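Long-range contact in listeria nuclear targeted protein A (Listeria monocytogenes, PDB 4CIH), which enters the host nucleus and blocks recruitment of the chromatin repressor BAHD1 to interferon-stimulated genes, relieving their repression: residues I53-K57 against K93-Q98. The protein carries 2 engineered substitutions. Numbering follows the deposited sequence.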
loop_
_atom_site.group_PDB
_atom_site.type_symbol
_atom_site.label_atom_id
_atom_site.label_comp_id
_atom_site.label_asym_id
_atom_site.label_seq_id
_atom_site.Cartn_x
_atom_site.Cartn_y
_atom_site.Cartn_z
ATOM N N ILE A 53 8.770 -4.846 -1.750
ATOM C CA ILE A 53 7.417 -5.157 -2.119
ATOM C C ILE A 53 6.939 -6.024 -0.983
ATOM O O ILE A 53 5.990 -5.684 -0.295
ATOM C CB ILE A 53 7.341 -5.966 -3.430
ATOM C CG1 ILE A 53 7.279 -5.051 -4.640
ATOM C CG2 ILE A 53 6.092 -6.841 -3.464
ATOM C CD1 ILE A 53 7.463 -5.812 -5.945
ATOM N N GLY A 54 7.639 -7.142 -0.790
ATOM C CA GLY A 54 7.266 -8.135 0.205
ATOM C C GLY A 54 7.276 -7.502 1.580
ATOM O O GLY A 54 6.565 -7.935 2.473
ATOM N N THR A 55 8.089 -6.479 1.771
ATOM C CA THR A 55 8.083 -5.818 3.062
ATOM C C THR A 55 6.846 -4.939 3.205
ATOM O O THR A 55 6.342 -4.757 4.304
ATOM C CB THR A 55 9.388 -5.051 3.316
ATOM O OG1 THR A 55 10.370 -5.986 3.751
ATOM C CG2 THR A 55 9.196 -4.007 4.409
HETATM N N MSE A 56 6.381 -4.407 2.083
HETATM C CA MSE A 56 5.122 -3.661 2.006
HETATM C C MSE A 56 3.973 -4.631 2.031
HETATM O O MSE A 56 2.886 -4.308 2.507
HETATM C CB MSE A 56 5.070 -2.896 0.686
HETATM C CG MSE A 56 5.733 -1.521 0.760
HETATM SE SE MSE A 56 5.743 -0.663 -1.020
HETATM C CE MSE A 56 3.991 0.226 -0.931
ATOM N N LYS A 57 4.186 -5.843 1.524
ATOM C CA LYS A 57 3.142 -6.859 1.643
ATOM C C LYS A 57 2.979 -7.217 3.099
ATOM O O LYS A 57 1.861 -7.330 3.605
ATOM C CB LYS A 57 3.471 -8.093 0.797
ATOM C CG LYS A 57 3.150 -7.869 -0.664
ATOM C CD LYS A 57 3.479 -9.102 -1.485
ATOM C CE LYS A 57 3.321 -8.792 -2.966
ATOM N NZ LYS A 57 3.706 -9.986 -3.738
ATOM N N LYS A 93 -1.264 0.301 -4.453
ATOM C CA LYS A 93 0.084 0.815 -4.266
ATOM C C LYS A 93 1.050 -0.329 -4.367
ATOM O O LYS A 93 2.167 -0.203 -4.865
ATOM C CB LYS A 93 0.198 1.406 -2.869
ATOM C CG LYS A 93 -0.672 2.634 -2.651
ATOM C CD LYS A 93 0.108 3.848 -2.159
ATOM C CE LYS A 93 -0.100 5.040 -3.090
ATOM N NZ LYS A 93 -0.059 6.375 -2.419
ATOM N N ILE A 94 0.640 -1.486 -3.910
ATOM C CA ILE A 94 1.546 -2.580 -4.126
ATOM C C ILE A 94 1.568 -2.921 -5.612
ATOM O O ILE A 94 2.606 -2.816 -6.258
ATOM C CB ILE A 94 1.133 -3.763 -3.301
ATOM C CG1 ILE A 94 1.527 -3.464 -1.857
ATOM C CG2 ILE A 94 1.714 -5.020 -3.891
ATOM C CD1 ILE A 94 0.692 -4.215 -0.837
ATOM N N GLU A 95 0.420 -3.331 -6.144
ATOM C CA GLU A 95 0.375 -3.703 -7.531
ATOM C C GLU A 95 1.179 -2.671 -8.292
ATOM O O GLU A 95 2.176 -3.005 -8.962
ATOM C CB GLU A 95 -1.085 -3.766 -7.991
ATOM C CG GLU A 95 -1.361 -4.489 -9.303
ATOM C CD GLU A 95 -0.663 -5.834 -9.464
ATOM O OE1 GLU A 95 -0.506 -6.575 -8.475
ATOM O OE2 GLU A 95 -0.292 -6.171 -10.616
ATOM N N ARG A 96 0.812 -1.404 -8.140
ATOM C CA ARG A 96 1.434 -0.370 -8.974
ATOM C C ARG A 96 2.954 -0.325 -8.948
ATOM O O ARG A 96 3.575 -0.106 -9.984
ATOM C CB ARG A 96 0.802 1.019 -8.753
ATOM C CG ARG A 96 1.029 1.932 -9.933
ATOM C CD ARG A 96 0.514 3.331 -9.710
ATOM N NE ARG A 96 1.312 4.018 -8.700
ATOM C CZ ARG A 96 0.896 5.096 -8.073
ATOM N NH1 ARG A 96 -0.309 5.571 -8.356
ATOM N NH2 ARG A 96 1.687 5.687 -7.178
ATOM N N ILE A 97 3.572 -0.551 -7.789
ATOM C CA ILE A 97 5.015 -0.768 -7.781
ATOM C C ILE A 97 5.375 -2.020 -8.573
ATOM O O ILE A 97 6.054 -1.929 -9.599
ATOM C CB ILE A 97 5.623 -0.850 -6.371
ATOM C CG1 ILE A 97 5.475 0.494 -5.675
ATOM C CG2 ILE A 97 7.114 -1.153 -6.476
ATOM C CD1 ILE A 97 5.473 0.391 -4.168
ATOM N N GLN A 98 4.917 -3.180 -8.097
ATOM C CA GLN A 98 5.066 -4.423 -8.838
ATOM C C GLN A 98 5.075 -4.200 -10.340
ATOM O O GLN A 98 5.957 -4.648 -11.078
ATOM C CB GLN A 98 3.911 -5.358 -8.477
ATOM C CG GLN A 98 4.064 -6.769 -9.007
ATOM C CD GLN A 98 5.308 -7.446 -8.473
ATOM O OE1 GLN A 98 5.331 -7.899 -7.330
ATOM N NE2 GLN A 98 6.353 -7.514 -9.299
#
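Met-56, a selenomethionine, extends through chi2 (176°) and then bends at chi3 (88°), which brings its SE and CE up to CD1 of Ile-97 in the four-helical up-and-down bundle of LntA. The two side chains meet tip to tip across antiparallel helices 42-63 and 77-103, whose local axes run at 171° and approach to 10.3 Å. SE of Met-56 lies 3.3 Å from CD1 of Ile-97, shorter than ordinary van der Waals contact and perhaps partly coordinate error, with CE slightly farther from the same methyl.

No hydrogen bond joins the segments; the buried middle packs through apolar contacts, CG1 of Ile-53 against CG2 of Ile-97 and CB of Met-56 against CG1 of Ile-94. Ile-53 and Ile-94 have the nearest CA atoms of the segments, 6.7 Å apart; CD1 of Ile-94 lies 4.0 Å from the backbone O of Met-56, its CG1-CD1 bond directed well off that oxygen, and CG2 lies beside CE of Lys-57 at the exposed margin. Ile-97 also rests on Ile-49, while Phe-19 and Arg-22 of helix 8-34 touch Met-56, which thus meets a third helix of the bundle.

On the same side as Lys-57, Gln-98 bends at chi2 and crosses Ile-53 at about a right angle. Its NE2 makes a weak hydrogen bond to Asp-102, whereas OE1 of Gln-98 lies 3.3 Å from the CD1 methyl of Ile-53.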